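Local coordinates for 402AA LONG hypothetical molybdopterin biosynthesis MOEA protein (Pyrococcus horikoshii, PDB 1UZ5) that probably inserts molybdate into adenylyl-molybdopterin, releasing AMP and yielding Mo-molybdopterin in a magnesium-dependent step of molybdenum cofactor biosynthesis, at residues E88-G96 with M106-V114. Sequence-based numbering, arbitrary orientation.
Sequences EPKFKLGKG and MLPGNADAV
The carbonyl oxygen of Leu-93 is gripped by two side chains: Asn-110 donates from ND2 to Leu-93 O (2.9 Å), and Arg-62, just after strand 58-61, donates from NH1. The oxygen lies close to the amide plane of Asn-110, while ND2 is tilted 29° from the carbonyl plane. With CG beside its backbone N (chi1 -61°), Asn-110 turns its amide onto this oxygen. Asparagine also suits the positive phi at the third position of the type II turn from Pro-108 to Ala-111. Gly-109, second in that turn, forms a single bridge with Lys-92: Leu-93 N reaches Gly-109 O at 2.9 Å, nearly straight at 169°, whereas Gly-109 N to Phe-91 O is weak. Glycine suits this place because the bridge brings Lys-92 CB close to where any side chain would start. Next to the bridge, Pro-108 lays CB over a face of the Phe-91 ring, a CH-pi contact 4.3 Å from the centroid, and Leu-93 CD1 packs on Ala-111 CB at 3.6 Å. Pro-89 sets CB near Pro-108 CA and CD on Met-106 SD (3.7 Å). With an alanine here CG and CD disappear, which would probably open a gap beside the Met-106 thioether and relax the fixed phi. The loop before strand 97-101 thus meets the turn leading into strand 113-116 through few directional bonds, centred on Leu-93, and apolar fit around the prolines.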
loop_
_atom_site.group_PDB
_atom_site.type_symbol
_atom_site.label_atom_id
_atom_site.label_comp_id
_atom_site.label_asym_id
_atom_site.label_seq_id
_atom_site.Cartn_x
_atom_site.Cartn_y
_atom_site.Cartn_z
ATOM N N GLU A 88 -11.850 26.643 26.429
ATOM C CA GLU A 88 -10.935 26.130 27.429
ATOM C C GLU A 88 -11.529 26.686 28.732
ATOM O O GLU A 88 -11.526 27.898 28.954
ATOM C CB GLU A 88 -9.518 26.679 27.245
ATOM C CG GLU A 88 -8.674 26.525 28.516
ATOM C CD GLU A 88 -7.208 26.857 28.319
ATOM O OE1 GLU A 88 -6.898 27.750 27.504
ATOM O OE2 GLU A 88 -6.366 26.232 28.997
ATOM N N PRO A 89 -12.067 25.813 29.596
ATOM C CA PRO A 89 -12.649 26.298 30.855
ATOM C C PRO A 89 -11.664 27.160 31.637
ATOM O O PRO A 89 -10.523 26.761 31.852
ATOM C CB PRO A 89 -12.983 25.007 31.604
ATOM C CG PRO A 89 -13.261 24.034 30.504
ATOM C CD PRO A 89 -12.176 24.347 29.491
ATOM N N LYS A 90 -12.088 28.348 32.054
ATOM C CA LYS A 90 -11.194 29.192 32.834
ATOM C C LYS A 90 -11.604 29.258 34.309
ATOM O O LYS A 90 -11.262 30.207 35.016
ATOM C CB LYS A 90 -11.143 30.600 32.245
ATOM C CG LYS A 90 -10.580 30.626 30.819
ATOM C CD LYS A 90 -9.202 29.960 30.746
ATOM C CE LYS A 90 -8.528 30.289 29.411
ATOM N NZ LYS A 90 -9.510 30.166 28.283
ATOM N N PHE A 91 -12.337 28.252 34.768
ATOM C CA PHE A 91 -12.762 28.217 36.164
ATOM C C PHE A 91 -12.814 26.769 36.638
ATOM O O PHE A 91 -12.776 25.845 35.832
ATOM C CB PHE A 91 -14.132 28.891 36.318
ATOM C CG PHE A 91 -15.248 28.151 35.652
ATOM C CD1 PHE A 91 -16.023 27.244 36.368
ATOM C CD2 PHE A 91 -15.511 28.334 34.297
ATOM C CE1 PHE A 91 -17.043 26.530 35.742
ATOM C CE2 PHE A 91 -16.531 27.624 33.658
ATOM C CZ PHE A 91 -17.298 26.720 34.381
ATOM N N LYS A 92 -12.888 26.575 37.951
ATOM C CA LYS A 92 -12.940 25.237 38.522
ATOM C C LYS A 92 -14.145 25.120 39.453
ATOM O O LYS A 92 -14.683 26.126 39.908
ATOM C CB LYS A 92 -11.652 24.952 39.296
ATOM C CG LYS A 92 -11.422 25.892 40.464
ATOM C CD LYS A 92 -10.078 25.609 41.123
ATOM C CE LYS A 92 -9.854 26.491 42.340
ATOM N NZ LYS A 92 -8.541 26.208 42.982
ATOM N N LEU A 93 -14.562 23.892 39.731
ATOM C CA LEU A 93 -15.712 23.664 40.596
ATOM C C LEU A 93 -15.304 23.461 42.052
ATOM O O LEU A 93 -14.378 22.707 42.340
ATOM C CB LEU A 93 -16.486 22.426 40.138
ATOM C CG LEU A 93 -17.019 22.364 38.704
ATOM C CD1 LEU A 93 -17.675 21.012 38.481
ATOM C CD2 LEU A 93 -18.010 23.491 38.459
ATOM N N GLY A 94 -15.999 24.142 42.956
ATOM C CA GLY A 94 -15.736 23.987 44.377
ATOM C C GLY A 94 -16.760 22.984 44.883
ATOM O O GLY A 94 -17.640 22.576 44.120
ATOM N N LYS A 95 -16.674 22.569 46.142
ATOM C CA LYS A 95 -17.652 21.602 46.643
ATOM C C LYS A 95 -19.048 22.208 46.566
ATOM O O LYS A 95 -19.250 23.369 46.913
ATOM C CB LYS A 95 -17.338 21.186 48.088
ATOM C CG LYS A 95 -17.659 22.230 49.143
ATOM C CD LYS A 95 -17.464 21.669 50.553
ATOM C CE LYS A 95 -18.373 20.470 50.811
ATOM N NZ LYS A 95 -18.199 19.913 52.182
ATOM N N GLY A 96 -20.005 21.418 46.091
ATOM C CA GLY A 96 -21.369 21.900 45.969
ATOM C C GLY A 96 -21.597 22.770 44.744
ATOM O O GLY A 96 -22.586 23.498 44.677
ATOM N N MET A 106 -15.011 20.486 27.002
ATOM C CA MET A 106 -14.025 20.146 28.023
ATOM C C MET A 106 -14.532 20.372 29.451
ATOM O O MET A 106 -15.082 21.423 29.759
ATOM C CB MET A 106 -12.766 20.977 27.804
ATOM C CG MET A 106 -11.627 20.666 28.750
ATOM S SD MET A 106 -10.125 21.529 28.250
ATOM C CE MET A 106 -9.144 21.483 29.791
ATOM N N LEU A 107 -14.335 19.395 30.331
ATOM C CA LEU A 107 -14.789 19.564 31.710
ATOM C C LEU A 107 -13.987 20.625 32.434
ATOM O O LEU A 107 -12.775 20.727 32.267
ATOM C CB LEU A 107 -14.678 18.253 32.498
ATOM C CG LEU A 107 -15.825 17.241 32.378
ATOM C CD1 LEU A 107 -16.026 16.806 30.933
ATOM C CD2 LEU A 107 -15.506 16.041 33.260
ATOM N N PRO A 108 -14.659 21.430 33.266
ATOM C CA PRO A 108 -13.957 22.476 34.014
ATOM C C PRO A 108 -13.121 21.817 35.118
ATOM O O PRO A 108 -13.271 20.619 35.387
ATOM C CB PRO A 108 -15.098 23.331 34.558
ATOM C CG PRO A 108 -16.192 22.327 34.779
ATOM C CD PRO A 108 -16.104 21.424 33.563
ATOM N N GLY A 109 -12.239 22.588 35.742
ATOM C CA GLY A 109 -11.393 22.045 36.794
ATOM C C GLY A 109 -12.163 21.333 37.898
ATOM O O GLY A 109 -13.261 21.752 38.267
ATOM N N ASN A 110 -11.579 20.251 38.408
ATOM C CA ASN A 110 -12.155 19.425 39.479
ATOM C C ASN A 110 -13.361 18.575 39.095
ATOM O O ASN A 110 -13.770 17.708 39.867
ATOM C CB ASN A 110 -12.527 20.274 40.709
ATOM C CG ASN A 110 -11.330 20.964 41.319
ATOM O OD1 ASN A 110 -10.225 20.438 41.283
ATOM N ND2 ASN A 110 -11.544 22.143 41.890
ATOM N N ALA A 111 -13.948 18.807 37.926
ATOM C CA ALA A 111 -15.096 17.993 37.531
ATOM C C ALA A 111 -14.603 16.628 37.068
ATOM O O ALA A 111 -13.546 16.530 36.448
ATOM C CB ALA A 111 -15.879 18.672 36.409
ATOM N N ASP A 112 -15.357 15.573 37.367
ATOM C CA ASP A 112 -14.957 14.237 36.935
ATOM C C ASP A 112 -16.131 13.412 36.433
ATOM O O ASP A 112 -15.997 12.222 36.163
ATOM C CB ASP A 112 -14.227 13.492 38.057
ATOM C CG ASP A 112 -15.077 13.321 39.307
ATOM O OD1 ASP A 112 -16.284 13.631 39.265
ATOM O OD2 ASP A 112 -14.530 12.865 40.332
ATOM N N ALA A 113 -17.287 14.054 36.310
ATOM C CA ALA A 113 -18.474 13.387 35.803
ATOM C C ALA A 113 -19.441 14.404 35.228
ATOM O O ALA A 113 -19.406 15.581 35.587
ATOM C CB ALA A 113 -19.160 12.592 36.916
ATOM N N VAL A 114 -20.293 13.941 34.319
ATOM C CA VAL A 114 -21.312 14.787 33.726
ATOM C C VAL A 114 -22.637 14.050 33.857
ATOM O O VAL A 114 -22.770 12.910 33.417
ATOM C CB VAL A 114 -21.059 15.069 32.223
ATOM C CG1 VAL A 114 -22.190 15.946 31.678
ATOM C CG2 VAL A 114 -19.716 15.774 32.034
HETATM O O HOH W 1 -9.181 23.334 43.975
#